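Paenibacillus xanthan lyase (Paenibacillus, PDB 6F2P) probably cleaves the polysaccharide xanthan by a lyase reaction, as a calcium-binding, multidomain enzyme of polysaccharide lyase family 8. Local coordinates at residues A295-M300 with K332-A337; S302-S307 with I340-A345; T481-W486 with N660-E665; L496-A501 with S645-K650; S831-L836 with G844-M849. All blocks are in the same frame, centred on the assembly; numbering follows the deposited sequence.

Contact 1: residues A295-M300 with K332-A337; sequences AAVTVM and KTFLKA. With CA (calcium ion), chain E.
The ring of F334 meets V297 and M300 of helix 292-307 obliquely, neither squarely on a face nor at an edge, while V297 O lies at its edge in the ring plane, 3.8 Å from F334 CE1. This is a helix-to-loop contact in the largely helical N-terminal part of the lyase: residues 333-336 of the loop before helix 340-351 take up helical backbone angles as they pass. V297 is the residue at the middle of the contact. Its CG1 comes within 3.8 Å of F334 CD1 and also meets the methyl of A337, whereas CG2 points to the methyl of T333. One turn on, M300 CB lies 4.0 Å from F334 CE1, and its SD makes an oblique Met-aromatic contact, 5.5 Å from the F334 ring centroid and 53° off the ring normal. With CG anti to the backbone N (chi1 -179°), the F334 ring is brought against both V297 and M300. L326 of helix 312-328 and A346 of helix 340-351 also touch the ring, which therefore joins three helices. T333 turns its two branches to different jobs: the methyl faces V297, and the hydroxyl binds calcium together with D329 and D331. D329 also accepts a hydrogen bond from F334 N, tying the start of the loop to the metal site. Three waters share the calcium, to which T333 OG1 binds at 2.3 Å.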
# COMPACT_ATOMS: atom_id res chain seq x y z
N ALA A 295 -19.00 2.32 -17.21
CA ALA A 295 -18.59 2.93 -15.95
C ALA A 295 -17.59 4.05 -16.18
O ALA A 295 -17.47 4.97 -15.38
CB ALA A 295 -17.98 1.90 -15.01
N ALA A 296 -16.88 3.96 -17.30
CA ALA A 296 -15.84 4.93 -17.64
C ALA A 296 -16.42 6.27 -18.05
O ALA A 296 -15.76 7.31 -17.96
CB ALA A 296 -14.97 4.37 -18.75
N VAL A 297 -17.67 6.23 -18.52
CA VAL A 297 -18.30 7.40 -19.12
C VAL A 297 -18.42 8.60 -18.19
O VAL A 297 -18.09 9.72 -18.58
CB VAL A 297 -19.66 7.05 -19.75
CG1 VAL A 297 -20.41 8.30 -20.12
CG2 VAL A 297 -19.47 6.17 -20.98
N THR A 298 -18.85 8.37 -16.96
CA THR A 298 -19.00 9.45 -15.98
C THR A 298 -17.65 10.11 -15.67
O THR A 298 -17.58 11.32 -15.44
CB THR A 298 -19.66 8.94 -14.67
OG1 THR A 298 -19.71 10.01 -13.71
CG2 THR A 298 -18.85 7.79 -14.07
N VAL A 299 -16.58 9.33 -15.71
CA VAL A 299 -15.26 9.85 -15.43
C VAL A 299 -14.76 10.72 -16.58
O VAL A 299 -14.24 11.82 -16.37
CB VAL A 299 -14.25 8.73 -15.16
CG1 VAL A 299 -12.88 9.32 -14.93
CG2 VAL A 299 -14.68 7.91 -13.96
N MET A 300 -14.91 10.21 -17.80
CA MET A 300 -14.56 10.97 -19.00
C MET A 300 -15.33 12.29 -19.02
O MET A 300 -14.79 13.33 -19.38
CB MET A 300 -14.84 10.17 -20.27
CG MET A 300 -13.97 8.94 -20.39
SD MET A 300 -14.40 7.85 -21.77
CE MET A 300 -14.28 8.95 -23.18
N LYS A 332 -19.04 4.39 -30.13
CA LYS A 332 -19.66 5.56 -29.49
C LYS A 332 -20.34 5.29 -28.14
O LYS A 332 -21.41 5.84 -27.84
CB LYS A 332 -20.64 6.24 -30.47
CG LYS A 332 -19.95 6.75 -31.72
CD LYS A 332 -20.91 7.45 -32.66
CE LYS A 332 -20.15 8.10 -33.80
NZ LYS A 332 -21.07 8.78 -34.74
N THR A 333 -19.70 4.46 -27.32
CA THR A 333 -20.13 4.24 -25.95
C THR A 333 -20.40 5.56 -25.24
O THR A 333 -21.49 5.75 -24.69
CB THR A 333 -19.07 3.44 -25.14
OG1 THR A 333 -18.80 2.20 -25.79
CG2 THR A 333 -19.56 3.18 -23.73
N PHE A 334 -19.43 6.47 -25.28
CA PHE A 334 -19.58 7.79 -24.65
C PHE A 334 -20.69 8.64 -25.29
O PHE A 334 -21.61 9.07 -24.59
CB PHE A 334 -18.25 8.56 -24.66
CG PHE A 334 -18.34 9.92 -23.99
CD1 PHE A 334 -18.17 10.05 -22.63
CD2 PHE A 334 -18.60 11.06 -24.73
CE1 PHE A 334 -18.26 11.29 -22.02
CE2 PHE A 334 -18.70 12.29 -24.13
CZ PHE A 334 -18.52 12.41 -22.78
N LEU A 335 -20.60 8.88 -26.60
CA LEU A 335 -21.54 9.76 -27.30
C LEU A 335 -22.99 9.32 -27.19
O LEU A 335 -23.90 10.16 -27.14
CB LEU A 335 -21.15 9.95 -28.77
CG LEU A 335 -19.86 10.77 -28.95
CD1 LEU A 335 -19.32 10.66 -30.36
CD2 LEU A 335 -20.08 12.22 -28.58
N LYS A 336 -23.22 8.02 -27.13
CA LYS A 336 -24.58 7.49 -27.04
C LYS A 336 -25.12 7.50 -25.61
O LYS A 336 -26.28 7.18 -25.39
CB LYS A 336 -24.64 6.07 -27.59
CG LYS A 336 -24.49 5.97 -29.09
CD LYS A 336 -23.98 4.60 -29.48
CE LYS A 336 -24.26 4.31 -30.93
NZ LYS A 336 -25.73 4.12 -31.16
N ALA A 337 -24.28 7.88 -24.66
CA ALA A 337 -24.68 7.79 -23.25
C ALA A 337 -24.90 9.14 -22.57
O ALA A 337 -25.70 9.24 -21.66
CB ALA A 337 -23.67 6.96 -22.47
CA CA E . -16.81 1.41 -26.70
O HOH W 1 -15.76 2.24 -24.73
O HOH W 2 -17.36 -1.18 -25.95
O HOH W 3 -14.66 1.56 -27.78

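Contact 2: residues S302-S307 with I340-A345; sequences SIIRLS and IDLIIA
A crossing of two helices in the helical N-terminal part of the lyase brings R305 and I304 of helix 292-307 against D341, L342 and A345 of helix 340-351. The axes of the two short segments approach to 10.9 Å at 69°, and the contact has one polar and one apolar part. In the polar part R305 NH2 forms a salt bridge with D341 OD2, 2.7 Å long with an N-H...O angle of 140°. The carboxylate oxygen is met from above its own plane and is tilted out of the guanidinium plane, so the two flat groups do not pair side by side. A bend at chi2 (-78°) carries the arginine across to the second helix, where L342 CD2 lies over one face of the guanidinium and L342 CG is 4.0 Å from R305 NH2. Q308 accepts a hydrogen bond from NH1, and F242 adds a cation-pi contact; the buried charge is thus gripped by several partners. In the apolar part I304 CG2 touches A345 CB at 3.9 Å, with L342 CD2 farther off at 4.3 Å from the same I304 methyl. Near the end of its helix S307 OG donates to I304 O at 2.6 Å, turning its hydroxyl back onto the preceding turn. An isoleucine and an alanine in contact beside an ion pair make this a steep helix-helix crossing, consistent with the alpha/alpha toroid of family 8 lyases.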
# COMPACT_ATOMS: atom_id res chain seq x y z
N SER A 302 -16.53 13.85 -16.38
CA SER A 302 -16.02 14.67 -15.29
C SER A 302 -14.73 15.36 -15.69
O SER A 302 -14.47 16.50 -15.30
CB SER A 302 -15.80 13.83 -14.04
OG SER A 302 -17.03 13.40 -13.48
N ILE A 303 -13.91 14.66 -16.48
CA ILE A 303 -12.62 15.19 -16.91
C ILE A 303 -12.81 16.36 -17.88
O ILE A 303 -12.11 17.38 -17.80
CB ILE A 303 -11.71 14.10 -17.51
CG1 ILE A 303 -11.28 13.12 -16.41
CG2 ILE A 303 -10.48 14.71 -18.13
CD1 ILE A 303 -10.50 11.92 -16.91
N ILE A 304 -13.78 16.20 -18.78
CA ILE A 304 -14.19 17.27 -19.68
C ILE A 304 -14.68 18.50 -18.90
O ILE A 304 -14.30 19.63 -19.21
CB ILE A 304 -15.29 16.79 -20.63
CG1 ILE A 304 -14.72 15.75 -21.59
CG2 ILE A 304 -15.89 17.96 -21.39
CD1 ILE A 304 -15.76 15.10 -22.47
N ARG A 305 -15.50 18.26 -17.89
CA ARG A 305 -15.97 19.34 -17.03
C ARG A 305 -14.81 20.00 -16.30
O ARG A 305 -14.78 21.22 -16.15
CB ARG A 305 -17.00 18.83 -16.02
CG ARG A 305 -18.35 18.49 -16.62
CD ARG A 305 -19.16 19.74 -16.87
NE ARG A 305 -20.41 19.45 -17.59
CZ ARG A 305 -20.74 20.00 -18.75
NH1 ARG A 305 -19.93 20.86 -19.35
NH2 ARG A 305 -21.89 19.68 -19.32
N LEU A 306 -13.86 19.20 -15.84
CA LEU A 306 -12.71 19.76 -15.13
C LEU A 306 -11.78 20.56 -16.04
O LEU A 306 -11.19 21.55 -15.61
CB LEU A 306 -11.94 18.69 -14.36
CG LEU A 306 -12.69 18.21 -13.11
CD1 LEU A 306 -11.99 17.04 -12.47
CD2 LEU A 306 -12.85 19.34 -12.11
N SER A 307 -11.69 20.17 -17.31
CA SER A 307 -10.85 20.91 -18.26
C SER A 307 -11.41 22.31 -18.51
O SER A 307 -10.67 23.24 -18.82
CB SER A 307 -10.73 20.15 -19.58
OG SER A 307 -11.96 20.17 -20.28
N ILE A 340 -26.64 16.15 -24.44
CA ILE A 340 -26.30 16.88 -25.65
C ILE A 340 -25.12 17.79 -25.37
O ILE A 340 -24.17 17.84 -26.15
CB ILE A 340 -27.49 17.69 -26.19
CG1 ILE A 340 -28.56 16.73 -26.71
CG2 ILE A 340 -27.05 18.64 -27.29
CD1 ILE A 340 -29.88 17.39 -27.03
N ASP A 341 -25.17 18.48 -24.24
CA ASP A 341 -24.11 19.38 -23.81
C ASP A 341 -22.74 18.71 -23.91
O ASP A 341 -21.79 19.28 -24.47
CB ASP A 341 -24.35 19.81 -22.37
CG ASP A 341 -23.70 21.13 -22.06
OD1 ASP A 341 -23.57 21.95 -22.98
OD2 ASP A 341 -23.32 21.33 -20.88
N LEU A 342 -22.65 17.50 -23.37
CA LEU A 342 -21.40 16.76 -23.41
C LEU A 342 -21.07 16.25 -24.80
O LEU A 342 -19.90 16.15 -25.16
CB LEU A 342 -21.42 15.62 -22.40
CG LEU A 342 -21.31 16.12 -20.97
CD1 LEU A 342 -21.74 15.06 -19.98
CD2 LEU A 342 -19.88 16.56 -20.71
N ILE A 343 -22.10 15.91 -25.59
CA ILE A 343 -21.89 15.50 -26.97
C ILE A 343 -21.20 16.63 -27.72
O ILE A 343 -20.24 16.42 -28.46
CB ILE A 343 -23.21 15.20 -27.67
CG1 ILE A 343 -23.87 13.98 -27.03
CG2 ILE A 343 -22.98 14.97 -29.15
CD1 ILE A 343 -25.15 13.59 -27.68
N ILE A 344 -21.70 17.84 -27.48
CA ILE A 344 -21.13 19.02 -28.10
C ILE A 344 -19.69 19.20 -27.67
O ILE A 344 -18.80 19.33 -28.52
CB ILE A 344 -21.95 20.25 -27.73
CG1 ILE A 344 -23.37 20.12 -28.29
CG2 ILE A 344 -21.28 21.50 -28.26
CD1 ILE A 344 -24.33 21.14 -27.74
N ALA A 345 -19.45 19.16 -26.36
CA ALA A 345 -18.09 19.29 -25.82
C ALA A 345 -17.18 18.20 -26.36
O ALA A 345 -16.07 18.47 -26.78
CB ALA A 345 -18.12 19.25 -24.31

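Contact 3: residues T481-W486 with N660-E665; sequences TAKKSW and NFWNDE
Over one face of the W662 indole lies the extended aliphatic chain of K483, a CH-pi contact with K483 CG 3.6 Å from the centroid of the six-membered ring and only 11° off its normal. The two side chains run past each other in opposite directions: K483 CB sits above W662 CZ2, K483 CD nears W662 CG, and K483 NZ ends beside W662 CB at 3.6 Å. N660 CB covers the rim of the opposite face.

Hydrogen bonds form the second group. N660 ND2 donates to S485 OG at 2.8 Å and 163°, with the hydroxyl in the amide plane. S485 OG, which also lies at the indole edge, and W662 NE1 both bond to Q647 OE1. The lysine ammonium donates to S644 O and to a water 3.0 Å from K483 NZ, which in turn donates to W662 O. A leucine in place of W662 would probably leave the K483 methylenes without their flat support and Q647 OE1 without its indole donor.

The chemistry is that of a mixed apolar and polar joint between the super-sandwich and C-terminal beta-sandwich domains: methylenes rest on an aromatic face, while the charge and the buried polar groups find their partners beyond it.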
# COMPACT_ATOMS: atom_id res chain seq x y z
N THR A 481 -3.89 -20.91 2.55
CA THR A 481 -2.97 -19.79 2.63
C THR A 481 -1.92 -19.94 1.53
O THR A 481 -1.64 -21.06 1.08
CB THR A 481 -2.32 -19.71 4.02
OG1 THR A 481 -1.73 -18.42 4.21
CG2 THR A 481 -1.28 -20.81 4.18
N ALA A 482 -1.37 -18.83 1.08
CA ALA A 482 -0.39 -18.87 -0.00
C ALA A 482 0.42 -17.59 -0.09
O ALA A 482 -0.03 -16.52 0.34
CB ALA A 482 -1.09 -19.11 -1.31
N LYS A 483 1.62 -17.70 -0.65
CA LYS A 483 2.43 -16.53 -0.96
C LYS A 483 2.53 -16.34 -2.47
O LYS A 483 3.18 -17.12 -3.19
CB LYS A 483 3.80 -16.60 -0.29
CG LYS A 483 3.73 -16.34 1.19
CD LYS A 483 4.87 -16.98 1.96
CE LYS A 483 4.74 -16.68 3.44
NZ LYS A 483 5.89 -17.19 4.24
N LYS A 484 1.85 -15.30 -2.95
CA LYS A 484 1.74 -15.03 -4.37
C LYS A 484 2.47 -13.72 -4.68
O LYS A 484 2.27 -12.71 -4.00
CB LYS A 484 0.27 -14.91 -4.77
CG LYS A 484 -0.57 -16.10 -4.33
CD LYS A 484 -2.07 -15.79 -4.36
CE LYS A 484 -2.56 -15.45 -5.77
NZ LYS A 484 -2.54 -16.62 -6.69
N SER A 485 3.33 -13.76 -5.69
CA SER A 485 4.11 -12.59 -6.06
C SER A 485 3.98 -12.29 -7.54
O SER A 485 3.84 -13.20 -8.36
CB SER A 485 5.59 -12.78 -5.68
OG SER A 485 5.75 -12.83 -4.27
N TRP A 486 4.01 -11.02 -7.89
CA TRP A 486 3.94 -10.63 -9.29
C TRP A 486 5.14 -9.73 -9.63
O TRP A 486 5.55 -8.89 -8.83
CB TRP A 486 2.61 -9.94 -9.58
CG TRP A 486 1.40 -10.81 -9.33
CD1 TRP A 486 0.76 -11.62 -10.23
CD2 TRP A 486 0.70 -10.95 -8.09
NE1 TRP A 486 -0.30 -12.26 -9.62
CE2 TRP A 486 -0.36 -11.87 -8.31
CE3 TRP A 486 0.86 -10.40 -6.81
CZ2 TRP A 486 -1.26 -12.24 -7.30
CZ3 TRP A 486 -0.03 -10.78 -5.80
CH2 TRP A 486 -1.08 -11.69 -6.06
N ASN A 660 10.52 -10.26 -3.05
CA ASN A 660 9.67 -10.18 -1.88
C ASN A 660 10.24 -11.02 -0.73
O ASN A 660 10.49 -12.21 -0.89
CB ASN A 660 8.24 -10.62 -2.20
CG ASN A 660 7.51 -9.64 -3.12
OD1 ASN A 660 7.79 -8.44 -3.13
ND2 ASN A 660 6.55 -10.16 -3.89
N PHE A 661 10.45 -10.38 0.42
CA PHE A 661 10.93 -11.04 1.63
C PHE A 661 9.77 -11.28 2.60
O PHE A 661 9.10 -10.33 3.04
CB PHE A 661 11.97 -10.18 2.33
CG PHE A 661 13.28 -10.08 1.61
CD1 PHE A 661 14.25 -11.07 1.76
CD2 PHE A 661 13.57 -9.00 0.79
CE1 PHE A 661 15.47 -10.98 1.11
CE2 PHE A 661 14.79 -8.91 0.14
CZ PHE A 661 15.74 -9.90 0.30
N TRP A 662 9.55 -12.54 2.96
CA TRP A 662 8.36 -12.93 3.73
C TRP A 662 8.53 -12.99 5.25
O TRP A 662 7.54 -13.04 5.99
CB TRP A 662 7.83 -14.28 3.23
CG TRP A 662 7.29 -14.20 1.84
CD1 TRP A 662 7.83 -14.75 0.72
CD2 TRP A 662 6.11 -13.52 1.42
NE1 TRP A 662 7.06 -14.46 -0.38
CE2 TRP A 662 5.99 -13.70 0.03
CE3 TRP A 662 5.12 -12.77 2.08
CZ2 TRP A 662 4.94 -13.17 -0.71
CZ3 TRP A 662 4.08 -12.24 1.35
CH2 TRP A 662 4.00 -12.44 -0.03
N ASN A 663 9.78 -13.00 5.73
CA ASN A 663 10.03 -13.20 7.15
C ASN A 663 10.76 -12.04 7.81
O ASN A 663 11.50 -11.30 7.16
CB ASN A 663 10.81 -14.50 7.38
CG ASN A 663 10.10 -15.72 6.82
OD1 ASN A 663 10.67 -16.46 6.02
ND2 ASN A 663 8.86 -15.93 7.24
N ASP A 664 10.55 -11.89 9.11
CA ASP A 664 11.25 -10.86 9.86
C ASP A 664 12.56 -11.41 10.46
O ASP A 664 12.87 -11.18 11.63
CB ASP A 664 10.35 -10.27 10.95
CG ASP A 664 9.42 -9.19 10.42
OD1 ASP A 664 9.70 -8.62 9.35
OD2 ASP A 664 8.40 -8.91 11.10
N GLU A 665 13.31 -12.13 9.64
CA GLU A 665 14.64 -12.61 10.02
C GLU A 665 15.59 -12.27 8.88
O GLU A 665 15.14 -12.08 7.75
CB GLU A 665 14.62 -14.12 10.29
CG GLU A 665 14.07 -14.95 9.13
CD GLU A 665 14.14 -16.46 9.38
OE1 GLU A 665 13.21 -17.01 10.01
OE2 GLU A 665 15.11 -17.09 8.92
O HOH W 4 5.72 -15.61 6.75

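Contact 4: residues L496-A501 with S645-K650; sequences LGSGIA and SAQAVK
L496 and Q647 lie alongside each other, running in opposite senses, between two stacked sheets, and the tight part of the contact gathers round them and V649. L496 CD1 reaches V649 CG2 at 3.7 Å and Q647 CB at 4.1 Å, so the leucine fills the space beside two successive inward-facing residues of strand 646-651. F487, I639 and S616 pack on the leucine from other strands and enclose this end. Q647 returns the contact: extended beyond CG, it lays its amide across the backbone of strand 493-501, with NE2 3.6 Å from G497 CA and 3.7 Å from L496 CB. At G497 a CB would point away from the partner strand, and the amide comes close to its bare backbone. The buried amide is nonetheless well satisfied, since NE2 donates to N642 OD1 and K483 O, and OE1 is held by S485 and W662 of the neighbouring contact.

Beyond G497 the contact thins. S498 OG is 3.7 Å from Q647 NE2, a distance of mere proximity, and the hydroxyl makes a weak hydrogen bond with S643 O. At G499 the strand bulges: G499 and I500 both face G613 in a G1 beta bulge, where positive phi suits glycine, and the chain runs on to A501, partly exposed like S645 at the start of the other segment. Axes 8.4 Å apart and 158° between strand directions mark the aligned, face-to-face packing of two antiparallel sheets, here from the super-sandwich and C-terminal beta-sandwich domains.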
# COMPACT_ATOMS: atom_id res chain seq x y z
N LEU A 496 4.57 -15.86 -9.33
CA LEU A 496 5.13 -16.93 -8.52
C LEU A 496 4.25 -17.23 -7.32
O LEU A 496 3.68 -16.32 -6.71
CB LEU A 496 6.52 -16.57 -8.01
CG LEU A 496 7.63 -16.28 -9.01
CD1 LEU A 496 8.94 -16.15 -8.26
CD2 LEU A 496 7.72 -17.36 -10.08
N GLY A 497 4.17 -18.50 -6.97
CA GLY A 497 3.46 -18.89 -5.77
C GLY A 497 4.23 -19.98 -5.05
O GLY A 497 4.86 -20.82 -5.68
N SER A 498 4.17 -19.95 -3.72
CA SER A 498 4.77 -20.99 -2.91
C SER A 498 4.14 -20.88 -1.54
O SER A 498 3.37 -19.95 -1.28
CB SER A 498 6.27 -20.77 -2.78
OG SER A 498 6.50 -19.64 -1.95
N GLY A 499 4.49 -21.80 -0.65
CA GLY A 499 3.89 -21.86 0.67
C GLY A 499 2.40 -22.15 0.62
O GLY A 499 1.69 -21.87 1.57
N ILE A 500 1.94 -22.72 -0.49
CA ILE A 500 0.53 -23.01 -0.67
C ILE A 500 0.12 -24.18 0.20
O ILE A 500 0.51 -25.31 -0.06
CB ILE A 500 0.18 -23.33 -2.13
CG1 ILE A 500 0.66 -22.21 -3.05
CG2 ILE A 500 -1.32 -23.52 -2.28
CD1 ILE A 500 0.49 -22.50 -4.52
N ALA A 501 -0.66 -23.90 1.24
CA ALA A 501 -1.02 -24.90 2.24
C ALA A 501 -2.50 -24.83 2.65
O ALA A 501 -3.08 -23.75 2.82
CB ALA A 501 -0.12 -24.76 3.46
N SER A 645 10.29 -18.30 1.95
CA SER A 645 11.17 -17.36 2.63
C SER A 645 11.34 -16.12 1.77
O SER A 645 11.42 -15.00 2.28
CB SER A 645 12.51 -18.01 2.96
OG SER A 645 13.34 -17.11 3.67
N ALA A 646 11.36 -16.33 0.45
CA ALA A 646 11.48 -15.22 -0.49
C ALA A 646 11.11 -15.65 -1.89
O ALA A 646 11.17 -16.84 -2.22
CB ALA A 646 12.90 -14.66 -0.48
N GLN A 647 10.76 -14.67 -2.71
CA GLN A 647 10.42 -14.93 -4.10
C GLN A 647 11.09 -13.84 -4.92
O GLN A 647 10.84 -12.66 -4.71
CB GLN A 647 8.89 -14.90 -4.31
CG GLN A 647 8.18 -16.02 -3.57
CD GLN A 647 6.68 -15.90 -3.62
OE1 GLN A 647 6.09 -15.00 -3.02
NE2 GLN A 647 6.03 -16.82 -4.34
N ALA A 648 11.95 -14.24 -5.83
CA ALA A 648 12.76 -13.26 -6.54
C ALA A 648 12.91 -13.59 -8.02
O ALA A 648 13.09 -14.75 -8.41
CB ALA A 648 14.11 -13.12 -5.87
N VAL A 649 12.81 -12.54 -8.84
CA VAL A 649 12.93 -12.65 -10.28
C VAL A 649 13.80 -11.52 -10.81
O VAL A 649 13.69 -10.37 -10.38
CB VAL A 649 11.54 -12.59 -10.96
CG1 VAL A 649 11.67 -12.59 -12.49
CG2 VAL A 649 10.68 -13.74 -10.48
N LYS A 650 14.70 -11.86 -11.73
CA LYS A 650 15.53 -10.87 -12.40
C LYS A 650 15.24 -10.88 -13.90
O LYS A 650 15.23 -11.93 -14.53
CB LYS A 650 17.02 -11.15 -12.14
CG LYS A 650 17.98 -10.35 -13.03
CD LYS A 650 19.39 -10.28 -12.43
CE LYS A 650 20.30 -9.32 -13.22
NZ LYS A 650 21.61 -9.05 -12.53

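Contact 5: residues S831-L836 with G844-M849; sequences SGIYQL and GSAQDM
I833 and D848 lie obliquely across each other on one face of a beta hairpin, while Y834 on the other face stands at about a right angle to M849. On the first face I833 CG1 comes 3.7 Å from D848 CB, and I833 CG2 meets the methyl of A846 at 3.9 Å. Beyond it D848 OD1 accepts from F850 N and from a water that also donates to S831 O. On the second face M849 CG approaches the Y834 ring obliquely, 4.1 Å from CD1, and L891 touches both side chains.

Q835 reaches across to the second strand. With CG anti to the backbone N (chi1 169°) and a bend at chi2, its amide folds over to where NE2 donates to G844 O at 2.9 Å, almost straight at 173°. The donor stands above the plane of that carbonyl. The same NE2 also donates to L836 O, and both acceptor oxygens lie close to the amide plane. An alanine here is likely to leave G844 O without this side-chain donor and the chain near G844 freer to shift.

Backbone bonds hold the centre: Y834 and Q847 form a hydrogen-bonded pair, with Q847 N 2.7 Å from Y834 O, and M849 N donates to G832 O. I833 and D848 make the neighbouring non-hydrogen-bonded pair. The arrangement is that of an antiparallel beta hairpin whose second strand, 841-848, forms the border of a five-stranded sheet.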
# COMPACT_ATOMS: atom_id res chain seq x y z
N SER A 831 4.11 5.22 40.74
CA SER A 831 5.11 4.39 40.06
C SER A 831 4.90 2.91 40.37
O SER A 831 5.04 2.49 41.51
CB SER A 831 6.52 4.80 40.50
OG SER A 831 6.81 6.14 40.15
N GLY A 832 4.59 2.13 39.34
CA GLY A 832 4.37 0.70 39.52
C GLY A 832 5.66 -0.11 39.55
O GLY A 832 6.74 0.43 39.79
N ILE A 833 5.53 -1.41 39.34
CA ILE A 833 6.67 -2.32 39.24
C ILE A 833 6.71 -2.89 37.83
O ILE A 833 5.75 -3.51 37.38
CB ILE A 833 6.56 -3.50 40.22
CG1 ILE A 833 6.50 -3.00 41.67
CG2 ILE A 833 7.71 -4.47 40.02
CD1 ILE A 833 6.36 -4.11 42.67
N TYR A 834 7.83 -2.69 37.14
CA TYR A 834 7.91 -3.07 35.73
C TYR A 834 8.90 -4.20 35.43
O TYR A 834 9.90 -4.38 36.13
CB TYR A 834 8.20 -1.84 34.88
CG TYR A 834 6.98 -0.96 34.72
CD1 TYR A 834 6.64 -0.02 35.69
CD2 TYR A 834 6.15 -1.09 33.61
CE1 TYR A 834 5.51 0.78 35.55
CE2 TYR A 834 5.02 -0.30 33.46
CZ TYR A 834 4.71 0.63 34.43
OH TYR A 834 3.59 1.41 34.28
N GLN A 835 8.57 -4.98 34.41
CA GLN A 835 9.45 -6.04 33.91
C GLN A 835 9.80 -5.75 32.46
O GLN A 835 8.91 -5.64 31.61
CB GLN A 835 8.76 -7.40 34.00
CG GLN A 835 9.50 -8.52 33.25
CD GLN A 835 10.69 -9.04 34.04
OE1 GLN A 835 10.54 -9.40 35.21
NE2 GLN A 835 11.87 -9.06 33.42
N LEU A 836 11.09 -5.63 32.16
CA LEU A 836 11.53 -5.41 30.79
C LEU A 836 11.68 -6.72 30.04
O LEU A 836 12.21 -7.71 30.56
CB LEU A 836 12.87 -4.67 30.78
CG LEU A 836 13.56 -4.55 29.42
CD1 LEU A 836 12.85 -3.52 28.54
CD2 LEU A 836 15.02 -4.20 29.60
N GLY A 844 16.36 -9.59 33.06
CA GLY A 844 16.47 -9.30 34.48
C GLY A 844 15.19 -9.59 35.24
O GLY A 844 14.26 -10.19 34.70
N SER A 845 15.15 -9.17 36.50
CA SER A 845 13.96 -9.32 37.32
C SER A 845 13.11 -8.05 37.22
O SER A 845 13.51 -7.08 36.60
CB SER A 845 14.34 -9.62 38.78
OG SER A 845 15.21 -8.64 39.33
N ALA A 846 11.93 -8.07 37.83
CA ALA A 846 11.06 -6.89 37.79
C ALA A 846 11.60 -5.83 38.73
O ALA A 846 12.17 -6.15 39.78
CB ALA A 846 9.61 -7.26 38.13
N GLN A 847 11.43 -4.57 38.36
CA GLN A 847 11.98 -3.48 39.15
C GLN A 847 10.87 -2.64 39.74
O GLN A 847 10.02 -2.11 39.01
CB GLN A 847 12.87 -2.59 38.28
CG GLN A 847 14.13 -3.27 37.79
CD GLN A 847 15.30 -3.07 38.74
OE1 GLN A 847 15.21 -2.32 39.72
NE2 GLN A 847 16.41 -3.73 38.45
N ASP A 848 10.86 -2.52 41.06
CA ASP A 848 9.91 -1.62 41.70
C ASP A 848 10.42 -0.19 41.53
O ASP A 848 11.41 0.22 42.15
CB ASP A 848 9.70 -2.02 43.17
CG ASP A 848 8.96 -0.96 43.97
OD1 ASP A 848 8.26 -0.12 43.37
OD2 ASP A 848 9.08 -0.97 45.21
N MET A 849 9.72 0.56 40.68
CA MET A 849 10.11 1.90 40.28
C MET A 849 9.61 2.98 41.23
O MET A 849 9.72 4.17 40.93
CB MET A 849 9.59 2.19 38.87
CG MET A 849 9.93 1.13 37.83
SD MET A 849 11.64 1.27 37.36
CE MET A 849 11.71 0.30 35.87
O HOH W 5 5.60 0.26 42.55
O HOH W 6 13.19 -6.26 34.02

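In the fold
From the N terminus, contacts 1 and 2 come first, in the helical part. Each closes a loop of about thirty residues containing helix 312-328, and the two loops cross, their segments alternating along the chain. They touch where F334 packs on I304. Farther along, contact 3 closes a long loop of 173 residues, and contact 4 falls within it. Their centres are 6 Å apart, and together they bind neighbouring strands of the super-sandwich to neighbouring strands of the C-terminal beta-sandwich. Contact 5 follows in series: a short hairpin in a later beta-sheet region, its centre about 67 Å from that of contact 1.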